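Local coordinates for substrate binding periplasmic protein (Ralstonia solanacearum, PDB 3LOP) that probably binds branched-chain amino acids such as leucine in the periplasm as the soluble receptor of an ABC uptake system, at residues Gly40-Glu45 with Ala299-Gly304; Ser7-Leu12 with Arg70-Val75; Arg23-Gly28 with Ala286-Val291; Ala96-Pro101 with Pro307-Val312. All blocks are in the same frame, centred on the assembly; numbering follows the deposited sequence.

Contact 1 (Gly40-Glu45 with Ala299-Gly304); sequences GGINGE and AIRRAG
Apolar contact is made by Ile42, whose two branches reach different residues at the end of helix 284-303. With CG1 beside the backbone N (chi1 -59°), Ile42 places CG2 anti to that N, 3.5 Å from Arg301 CA, while Ile42 CD1 meets Ile300 CG2 at 3.8 Å. The two isoleucine side chains cross at about a right angle, and a beta-branched residue suits the place because one side chain can serve both neighbours.

Polar contact falls to Asn43, whose ND2 gives a weak hydrogen bond to Arg301 O, 3.4 Å long although nearly straight at 162°. Asn43 ND2 also donates to a water at 2.8 Å, and that water donates to Ile300 O and Gly304 O, carbonyls at the helix end. A second water accepts from Arg301 NH1 at 2.9 Å and gives a weak bond to Asn43 OD1; the main charged partner of Arg301 is Glu298 of its own helix.

Backbone shape explains the glycines: Gly304 leaves the helix with positive phi, and Gly44 sits at a positive-phi corner of the type I' turn Ile42-Glu45, closed by Glu45 N to Ile42 O, 2.8 Å. Asn43 takes the other such corner, asparagine being among the non-glycine residues that tolerate positive phi. This turn, between helix 19-38 and strand 47-53, is a loop of the Rossmann-like alpha/beta lobe of a periplasmic binding protein.

Contact 2 (Ser7-Leu12 with Arg70-Val75); sequences SVIQSL and RVDNPV
With chi1 at 60°, Ile9 holds CG1 between its backbone N and carbonyl carbon and CG2 beside the N, which brings both branches against the ring of Pro74. Ile9 CG2 comes to 3.6 Å from Pro74 CB, and Ile9 CD1 lies 3.9 Å from Pro74 CG; the same CG2 also touches Asp72 CB. A branched aliphatic residue and a rigid proline suit a buried place where strand 6-12 and the 70-75 segment converge.

Pro74 lacks an N-H, and the backbone bond to Ser7 O comes from the next residue, Val75 N, 2.9 Å and 160° at the hydrogen, with the donor tilted 21° from the carbonyl plane. Ser7 O is also approached by Pro74 CA, at 3.2 Å, in a CA-H...O contact. A water takes the N-H of Ser7 and donates to Asn73 O at 2.6 Å, linking the two segments beside the direct bond. Small Ser7 sets its CB 3.3 Å from Asp72 O, while its hydroxyl is hydrogen-bonded to Arg48.

Strand 6-12 is an inner strand of the five-stranded parallel sheet, between 47-53 and 74-78, and Ile9 continues the pairing through backbone hydrogen bonds with Ala76 and Leu78. Helix 58-71 covers Ile9 through Met68, and Leu100 packs on both Ile9 and Pro74.

Contact 3 (Arg23-Gly28 with Ala286-Val291); sequences RALNAG and AVEGFV
A close crossing of two helices, built on small residues beside the ligand cleft and consistent with the GASright arrangement, brings Arg23-Gly28 against Ala286-Val291. The axes of the two segments approach to 6.5 Å at a crossing angle of -40°, near enough for backbone to touch backbone. With no side chain on Gly28 or Gly289, the backbones come within 3.8 Å, Gly28 C to Gly289 C.

Three CA-H...O contacts run between the backbones. Ala24 O receives Ala286 CA at 3.3 Å, Ala286 O receives Gly28 CA at 3.3 Å, and Gly28 O receives Phe290 CA at 3.4 Å; the first two are fairly straight, with angles at the hydrogen of 153° and 154°. Gly28 O also sits at the edge of the Phe290 ring, near its plane, 3.6 Å from CD1. Ala24 and Ala286 keep the bulk low.

Larger side chains close one flank. The CB of Leu25 points away from the other helix, yet its end comes nearer, with Leu25 CD2 3.9 Å from Glu288 CB; the two side chains cross obliquely. The carboxylate of Glu288 forms a salt bridge with Arg285, a residue of the leucine pocket.

Around the crossing, Leu25 packs on Leu12 of strand 6-12 and on Val81 and Ala106, both residues of that pocket. On the Phe290 side the ring meets Tyr32 edge-to-face and lies against Phe268 and Ala271 of helix 263-275.

Contact 4 (Ala96-Pro101 with Pro307-Val312); sequences AEARLP and PTREQV
Arg309 reaches from the first turn of its helix across to the C-terminal end of helix 94-98. Its CB lies near Arg99 O, and Arg309 CG, anti to the backbone N (chi1 -154°), comes to 3.1 Å from Arg99 O and also touches Pro101 CD. Arg309 CD touches Ala98 O (3.1 Å), Arg99 O (3.2 Å) and, on another side, Leu100 CD1 (3.7 Å). Arg309 NE lies 2.9 Å from Pro74 O. A bend at chi3 (-60°) redirects the chain so that Arg309 NH1 donates to Ala98 O at 2.8 Å, in the carbonyl plane on a lone pair. NH2 makes a weak hydrogen bond to Ala69 O. A long side chain with several N-H groups fits here, its methylenes lying on Leu100 and Pro101 while its tip takes a carbonyl at a helix end.

Arg99, with positive phi, is the C-prime residue of the Schellman motif that ends helix 94-98. A water donates to Arg99 O at 2.6 Å and weakly to Arg309 O. At the start of helix 309-317, Thr308 and Gln311 form a capping box: Gln311 N donates to Thr308 OG1 at 3.1 Å and Thr308 N donates to Gln311 OE1.

The meeting point lies beside strand 74-78, with Arg309 on Pro74, Leu100 on Leu77 and Val312 on Val75; helix 284-303 flanks Val312 through Leu296 and Ala303.

All four contacts belong to the lobe built on the five-stranded parallel sheet. Contacts 1, 2 and 4 gather at its far end, with centres 11 to 17 Å apart: Ile300 of contact 1 packs on Val75 of contact 2 and on Pro307 of contact 4, and Arg70 of contact 2 forms a salt bridge with Glu97 of contact 4. Contact 3 lies nearer the leucine, its centre about 20 Å from that of contact 1, with which it shares helix 284-303. Along the chain the contacts interleave, except that contact 2 closes before contact 4 opens. The late helices 284-303 and 309-317 thus return to complete the N-terminal lobe, as in two-lobed periplasmic binding proteins.

Contact 1 (Gly40-Glu45 with Ala299-Gly304)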
# COMPACT_ATOMS: atom_id res chain seq x y z
N GLY A 40 20.25 -13.44 -13.93
CA GLY A 40 20.28 -14.89 -13.88
C GLY A 40 19.03 -15.58 -13.38
O GLY A 40 18.95 -16.81 -13.40
N GLY A 41 18.04 -14.80 -12.94
CA GLY A 41 16.78 -15.36 -12.47
C GLY A 41 16.92 -16.05 -11.15
O GLY A 41 17.74 -15.65 -10.33
N ILE A 42 16.11 -17.08 -10.93
CA ILE A 42 16.15 -17.82 -9.68
C ILE A 42 16.56 -19.26 -9.96
O ILE A 42 15.83 -20.00 -10.61
CB ILE A 42 14.79 -17.81 -8.98
CG1 ILE A 42 14.36 -16.37 -8.69
CG2 ILE A 42 14.87 -18.60 -7.68
CD1 ILE A 42 13.01 -16.26 -8.01
N ASN A 43 17.72 -19.64 -9.45
CA ASN A 43 18.23 -20.99 -9.64
C ASN A 43 18.22 -21.33 -11.13
O ASN A 43 17.87 -22.44 -11.53
CB ASN A 43 17.38 -22.00 -8.86
CG ASN A 43 17.41 -21.74 -7.35
OD1 ASN A 43 18.47 -21.62 -6.75
ND2 ASN A 43 16.23 -21.67 -6.75
N GLY A 44 18.59 -20.35 -11.95
CA GLY A 44 18.63 -20.54 -13.39
C GLY A 44 17.28 -20.51 -14.08
O GLY A 44 17.18 -20.80 -15.27
N GLU A 45 16.23 -20.16 -13.35
CA GLU A 45 14.90 -20.12 -13.93
C GLU A 45 14.40 -18.69 -14.13
O GLU A 45 14.66 -17.81 -13.32
CB GLU A 45 13.91 -20.90 -13.05
CG GLU A 45 14.30 -22.36 -12.85
CD GLU A 45 13.24 -23.14 -12.11
OE1 GLU A 45 12.14 -23.34 -12.66
OE2 GLU A 45 13.51 -23.57 -10.96
N ALA A 299 11.48 -16.25 -1.28
CA ALA A 299 10.73 -17.45 -0.92
C ALA A 299 10.83 -18.46 -2.06
O ALA A 299 11.01 -19.65 -1.82
CB ALA A 299 9.28 -17.10 -0.65
N ILE A 300 10.71 -17.99 -3.30
CA ILE A 300 10.80 -18.89 -4.44
C ILE A 300 12.19 -19.52 -4.49
O ILE A 300 12.32 -20.71 -4.78
CB ILE A 300 10.52 -18.13 -5.76
CG1 ILE A 300 9.07 -17.63 -5.76
CG2 ILE A 300 10.75 -19.06 -6.95
CD1 ILE A 300 8.69 -16.80 -6.97
N ARG A 301 13.21 -18.73 -4.20
CA ARG A 301 14.58 -19.22 -4.20
C ARG A 301 14.75 -20.34 -3.17
O ARG A 301 15.35 -21.38 -3.46
CB ARG A 301 15.56 -18.09 -3.87
CG ARG A 301 17.02 -18.48 -4.02
CD ARG A 301 17.95 -17.36 -3.55
NE ARG A 301 17.92 -17.20 -2.10
CZ ARG A 301 18.39 -18.10 -1.24
NH1 ARG A 301 18.93 -19.23 -1.68
NH2 ARG A 301 18.31 -17.88 0.07
N ARG A 302 14.21 -20.13 -1.98
CA ARG A 302 14.30 -21.12 -0.91
C ARG A 302 13.48 -22.37 -1.20
O ARG A 302 13.77 -23.45 -0.67
CB ARG A 302 13.84 -20.51 0.41
CG ARG A 302 14.70 -19.36 0.90
CD ARG A 302 14.23 -18.90 2.27
NE ARG A 302 15.01 -17.77 2.77
CZ ARG A 302 15.02 -17.37 4.04
NH1 ARG A 302 14.29 -18.01 4.94
NH2 ARG A 302 15.76 -16.33 4.41
N ALA A 303 12.46 -22.24 -2.04
CA ALA A 303 11.60 -23.36 -2.38
C ALA A 303 12.30 -24.41 -3.24
O ALA A 303 11.81 -25.54 -3.37
CB ALA A 303 10.34 -22.86 -3.09
N GLY A 304 13.43 -24.04 -3.84
CA GLY A 304 14.17 -24.99 -4.65
C GLY A 304 13.77 -25.03 -6.12
O GLY A 304 12.84 -24.33 -6.52
O HOH W 1 13.45 -21.80 -7.05
O HOH W 2 20.14 -20.30 -4.13

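Contact 2 (Ser7-Leu12 with Arg70-Val75)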
# COMPACT_ATOMS: atom_id res chain seq x y z
N SER A 7 5.91 -18.63 -12.81
CA SER A 7 4.98 -17.52 -12.95
C SER A 7 4.44 -16.94 -11.66
O SER A 7 4.24 -17.65 -10.67
CB SER A 7 3.81 -17.93 -13.85
OG SER A 7 4.25 -18.15 -15.18
N VAL A 8 4.21 -15.63 -11.70
CA VAL A 8 3.66 -14.88 -10.58
C VAL A 8 2.58 -14.00 -11.19
O VAL A 8 2.74 -13.50 -12.31
CB VAL A 8 4.74 -13.98 -9.93
CG1 VAL A 8 4.13 -13.14 -8.82
CG2 VAL A 8 5.87 -14.85 -9.37
N ILE A 9 1.46 -13.83 -10.49
CA ILE A 9 0.38 -13.01 -11.04
C ILE A 9 0.02 -11.80 -10.19
O ILE A 9 0.34 -11.72 -9.01
CB ILE A 9 -0.91 -13.85 -11.26
CG1 ILE A 9 -1.39 -14.44 -9.93
CG2 ILE A 9 -0.64 -14.95 -12.28
CD1 ILE A 9 -2.75 -15.10 -10.03
N GLN A 10 -0.64 -10.84 -10.83
CA GLN A 10 -1.09 -9.62 -10.18
C GLN A 10 -2.43 -9.20 -10.77
O GLN A 10 -2.63 -9.28 -11.97
CB GLN A 10 -0.13 -8.45 -10.43
CG GLN A 10 1.15 -8.41 -9.62
CD GLN A 10 1.88 -7.09 -9.82
OE1 GLN A 10 2.08 -6.66 -10.95
NE2 GLN A 10 2.27 -6.45 -8.72
N SER A 11 -3.34 -8.78 -9.90
CA SER A 11 -4.63 -8.26 -10.34
C SER A 11 -4.65 -6.92 -9.65
O SER A 11 -4.55 -6.84 -8.43
CB SER A 11 -5.81 -9.11 -9.85
OG SER A 11 -7.03 -8.54 -10.32
N LEU A 12 -4.75 -5.85 -10.43
CA LEU A 12 -4.77 -4.52 -9.84
C LEU A 12 -5.35 -3.51 -10.81
O LEU A 12 -5.57 -3.82 -11.99
CB LEU A 12 -3.35 -4.12 -9.38
CG LEU A 12 -2.15 -4.68 -10.14
CD1 LEU A 12 -2.17 -4.18 -11.57
CD2 LEU A 12 -0.86 -4.28 -9.44
N ARG A 70 -5.68 -20.53 -12.73
CA ARG A 70 -5.91 -21.75 -13.49
C ARG A 70 -5.14 -21.83 -14.80
O ARG A 70 -4.69 -22.91 -15.19
CB ARG A 70 -7.40 -21.89 -13.77
CG ARG A 70 -8.23 -22.00 -12.51
CD ARG A 70 -9.71 -22.16 -12.82
NE ARG A 70 -10.49 -22.32 -11.59
CZ ARG A 70 -11.78 -22.60 -11.57
NH1 ARG A 70 -12.46 -22.75 -12.70
NH2 ARG A 70 -12.40 -22.74 -10.40
N VAL A 71 -4.98 -20.70 -15.47
CA VAL A 71 -4.30 -20.67 -16.76
C VAL A 71 -2.80 -20.36 -16.73
O VAL A 71 -2.03 -20.92 -17.51
CB VAL A 71 -4.98 -19.65 -17.70
CG1 VAL A 71 -4.24 -19.58 -19.03
CG2 VAL A 71 -6.43 -20.03 -17.92
N ASP A 72 -2.38 -19.48 -15.83
CA ASP A 72 -0.97 -19.10 -15.78
C ASP A 72 -0.04 -19.90 -14.87
O ASP A 72 1.14 -19.58 -14.77
CB ASP A 72 -0.87 -17.61 -15.44
CG ASP A 72 -1.50 -16.73 -16.50
OD1 ASP A 72 -1.10 -16.84 -17.68
OD2 ASP A 72 -2.40 -15.93 -16.16
N ASN A 73 -0.57 -20.93 -14.22
CA ASN A 73 0.23 -21.78 -13.33
C ASN A 73 1.14 -20.96 -12.41
O ASN A 73 2.34 -21.23 -12.31
CB ASN A 73 1.10 -22.73 -14.15
CG ASN A 73 0.30 -23.54 -15.15
OD1 ASN A 73 -0.58 -24.31 -14.78
ND2 ASN A 73 0.61 -23.37 -16.43
N PRO A 74 0.59 -19.96 -11.71
CA PRO A 74 1.41 -19.15 -10.81
C PRO A 74 1.72 -19.81 -9.47
O PRO A 74 0.97 -20.68 -9.02
CB PRO A 74 0.57 -17.90 -10.63
CG PRO A 74 -0.81 -18.47 -10.58
CD PRO A 74 -0.80 -19.46 -11.73
N VAL A 75 2.82 -19.41 -8.85
CA VAL A 75 3.18 -19.94 -7.55
C VAL A 75 2.73 -18.98 -6.46
O VAL A 75 2.71 -19.32 -5.28
CB VAL A 75 4.71 -20.17 -7.42
CG1 VAL A 75 5.15 -21.21 -8.43
CG2 VAL A 75 5.46 -18.86 -7.63
O HOH W 3 4.97 -21.25 -12.21

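Contact 3 (Arg23-Gly28 with Ala286-Val291)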
# COMPACT_ATOMS: atom_id res chain seq x y z
N ARG A 23 -0.72 0.96 -11.46
CA ARG A 23 0.38 1.01 -12.42
C ARG A 23 1.72 1.05 -11.70
O ARG A 23 2.68 0.43 -12.14
CB ARG A 23 0.25 2.23 -13.33
CG ARG A 23 -0.97 2.23 -14.23
CD ARG A 23 -1.11 3.58 -14.90
NE ARG A 23 -2.38 3.73 -15.58
CZ ARG A 23 -2.88 4.89 -15.98
NH1 ARG A 23 -2.21 6.01 -15.76
NH2 ARG A 23 -4.06 4.94 -16.59
N ALA A 24 1.79 1.79 -10.60
CA ALA A 24 3.03 1.92 -9.84
C ALA A 24 3.43 0.60 -9.18
O ALA A 24 4.60 0.22 -9.21
CB ALA A 24 2.90 3.01 -8.79
N LEU A 25 2.47 -0.08 -8.58
CA LEU A 25 2.76 -1.36 -7.93
C LEU A 25 3.22 -2.37 -8.98
O LEU A 25 4.18 -3.12 -8.75
CB LEU A 25 1.51 -1.88 -7.21
CG LEU A 25 1.16 -1.09 -5.95
CD1 LEU A 25 -0.28 -1.33 -5.58
CD2 LEU A 25 2.08 -1.49 -4.81
N ASN A 26 2.55 -2.39 -10.13
CA ASN A 26 2.94 -3.30 -11.19
C ASN A 26 4.33 -2.93 -11.73
O ASN A 26 5.16 -3.81 -11.98
CB ASN A 26 1.93 -3.26 -12.33
CG ASN A 26 2.40 -4.05 -13.54
OD1 ASN A 26 2.49 -5.28 -13.50
ND2 ASN A 26 2.71 -3.35 -14.62
N ALA A 27 4.57 -1.64 -11.92
CA ALA A 27 5.86 -1.19 -12.43
C ALA A 27 7.00 -1.60 -11.50
O ALA A 27 8.06 -2.01 -11.96
CB ALA A 27 5.85 0.32 -12.61
N GLY A 28 6.78 -1.47 -10.20
CA GLY A 28 7.82 -1.84 -9.26
C GLY A 28 8.10 -3.33 -9.24
O GLY A 28 9.26 -3.75 -9.18
N ALA A 286 5.73 2.29 -6.05
CA ALA A 286 6.58 1.48 -6.92
C ALA A 286 7.57 0.72 -6.04
O ALA A 286 7.90 -0.44 -6.31
CB ALA A 286 7.32 2.37 -7.91
N VAL A 287 8.04 1.37 -4.98
CA VAL A 287 8.96 0.72 -4.06
C VAL A 287 8.24 -0.43 -3.35
O VAL A 287 8.83 -1.48 -3.12
CB VAL A 287 9.52 1.73 -3.03
CG1 VAL A 287 10.23 1.00 -1.89
CG2 VAL A 287 10.49 2.67 -3.72
N GLU A 288 6.96 -0.22 -3.03
CA GLU A 288 6.17 -1.25 -2.38
C GLU A 288 6.09 -2.49 -3.27
O GLU A 288 6.21 -3.62 -2.80
CB GLU A 288 4.76 -0.73 -2.08
CG GLU A 288 3.93 -1.65 -1.20
CD GLU A 288 2.55 -1.09 -0.88
OE1 GLU A 288 2.38 0.15 -0.95
OE2 GLU A 288 1.65 -1.88 -0.54
N GLY A 289 5.91 -2.28 -4.57
CA GLY A 289 5.83 -3.40 -5.50
C GLY A 289 7.18 -4.10 -5.64
O GLY A 289 7.25 -5.33 -5.73
N PHE A 290 8.24 -3.30 -5.68
CA PHE A 290 9.61 -3.79 -5.79
C PHE A 290 9.92 -4.68 -4.58
O PHE A 290 10.43 -5.80 -4.72
CB PHE A 290 10.55 -2.58 -5.83
CG PHE A 290 11.98 -2.89 -6.21
CD1 PHE A 290 12.35 -2.97 -7.55
CD2 PHE A 290 12.96 -3.03 -5.24
CE1 PHE A 290 13.69 -3.19 -7.91
CE2 PHE A 290 14.29 -3.24 -5.59
CZ PHE A 290 14.66 -3.32 -6.92
N VAL A 291 9.60 -4.17 -3.39
CA VAL A 291 9.84 -4.89 -2.14
C VAL A 291 9.03 -6.19 -2.06
O VAL A 291 9.56 -7.23 -1.66
CB VAL A 291 9.51 -3.99 -0.93
CG1 VAL A 291 9.47 -4.80 0.35
CG2 VAL A 291 10.57 -2.90 -0.80

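Contact 4 (Ala96-Pro101 with Pro307-Val312)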
# COMPACT_ATOMS: atom_id res chain seq x y z
N ALA A 96 -8.01 -19.83 -1.24
CA ALA A 96 -8.05 -21.18 -0.68
C ALA A 96 -8.23 -22.22 -1.78
O ALA A 96 -7.62 -23.29 -1.75
CB ALA A 96 -9.20 -21.29 0.32
N GLU A 97 -9.07 -21.90 -2.75
CA GLU A 97 -9.35 -22.80 -3.86
C GLU A 97 -8.11 -23.05 -4.71
O GLU A 97 -7.86 -24.17 -5.16
CB GLU A 97 -10.47 -22.21 -4.71
CG GLU A 97 -10.81 -22.99 -5.96
CD GLU A 97 -11.93 -22.33 -6.72
OE1 GLU A 97 -13.08 -22.37 -6.22
OE2 GLU A 97 -11.67 -21.75 -7.79
N ALA A 98 -7.32 -22.00 -4.92
CA ALA A 98 -6.12 -22.11 -5.73
C ALA A 98 -4.88 -22.42 -4.89
O ALA A 98 -3.82 -22.69 -5.44
CB ALA A 98 -5.90 -20.80 -6.49
N ARG A 99 -5.02 -22.40 -3.56
CA ARG A 99 -3.89 -22.63 -2.66
C ARG A 99 -2.80 -21.66 -3.07
O ARG A 99 -1.61 -21.98 -3.05
CB ARG A 99 -3.38 -24.07 -2.77
CG ARG A 99 -4.33 -25.09 -2.15
CD ARG A 99 -3.77 -26.51 -2.21
NE ARG A 99 -3.62 -26.98 -3.58
CZ ARG A 99 -2.46 -27.06 -4.23
NH1 ARG A 99 -1.33 -26.72 -3.63
NH2 ARG A 99 -2.44 -27.48 -5.49
N LEU A 100 -3.22 -20.45 -3.41
CA LEU A 100 -2.31 -19.41 -3.88
C LEU A 100 -2.00 -18.35 -2.84
O LEU A 100 -2.89 -17.62 -2.40
CB LEU A 100 -2.91 -18.74 -5.11
CG LEU A 100 -2.00 -17.80 -5.90
CD1 LEU A 100 -0.90 -18.60 -6.57
CD2 LEU A 100 -2.81 -17.04 -6.94
N PRO A 101 -0.73 -18.24 -2.43
CA PRO A 101 -0.38 -17.23 -1.43
C PRO A 101 -0.43 -15.82 -2.03
O PRO A 101 -0.03 -15.61 -3.17
CB PRO A 101 1.03 -17.63 -1.00
CG PRO A 101 1.59 -18.27 -2.23
CD PRO A 101 0.43 -19.09 -2.75
N PRO A 307 9.88 -25.09 -8.23
CA PRO A 307 9.05 -24.95 -7.04
C PRO A 307 7.55 -24.98 -7.30
O PRO A 307 7.06 -24.44 -8.29
CB PRO A 307 9.49 -23.60 -6.47
CG PRO A 307 9.75 -22.81 -7.71
CD PRO A 307 10.53 -23.80 -8.56
N THR A 308 6.82 -25.63 -6.40
CA THR A 308 5.38 -25.73 -6.51
C THR A 308 4.75 -24.64 -5.65
O THR A 308 5.42 -23.99 -4.85
CB THR A 308 4.85 -27.08 -5.99
OG1 THR A 308 5.11 -27.18 -4.58
CG2 THR A 308 5.53 -28.23 -6.71
N ARG A 309 3.44 -24.46 -5.82
CA ARG A 309 2.69 -23.47 -5.07
C ARG A 309 2.82 -23.77 -3.58
O ARG A 309 2.96 -22.87 -2.76
CB ARG A 309 1.23 -23.52 -5.52
CG ARG A 309 0.46 -22.23 -5.35
CD ARG A 309 -0.86 -22.31 -6.10
NE ARG A 309 -0.66 -22.52 -7.53
CZ ARG A 309 -1.64 -22.56 -8.43
NH1 ARG A 309 -2.90 -22.38 -8.05
NH2 ARG A 309 -1.36 -22.75 -9.71
N GLU A 310 2.78 -25.05 -3.24
CA GLU A 310 2.89 -25.50 -1.85
C GLU A 310 4.27 -25.21 -1.27
O GLU A 310 4.38 -24.76 -0.13
CB GLU A 310 2.60 -27.00 -1.77
CG GLU A 310 2.92 -27.66 -0.43
CD GLU A 310 2.26 -26.97 0.75
OE1 GLU A 310 1.06 -26.63 0.65
OE2 GLU A 310 2.93 -26.79 1.78
N GLN A 311 5.32 -25.46 -2.04
CA GLN A 311 6.68 -25.21 -1.57
C GLN A 311 6.93 -23.72 -1.35
O GLN A 311 7.61 -23.34 -0.40
CB GLN A 311 7.70 -25.77 -2.55
CG GLN A 311 7.71 -27.29 -2.61
CD GLN A 311 8.68 -27.81 -3.66
OE1 GLN A 311 8.56 -27.49 -4.84
NE2 GLN A 311 9.63 -28.63 -3.23
N VAL A 312 6.38 -22.89 -2.22
CA VAL A 312 6.56 -21.45 -2.08
C VAL A 312 5.82 -20.96 -0.83
O VAL A 312 6.33 -20.13 -0.09
CB VAL A 312 6.06 -20.71 -3.34
CG1 VAL A 312 6.07 -19.21 -3.12
CG2 VAL A 312 6.95 -21.07 -4.52
O HOH W 4 0.21 -23.15 -1.55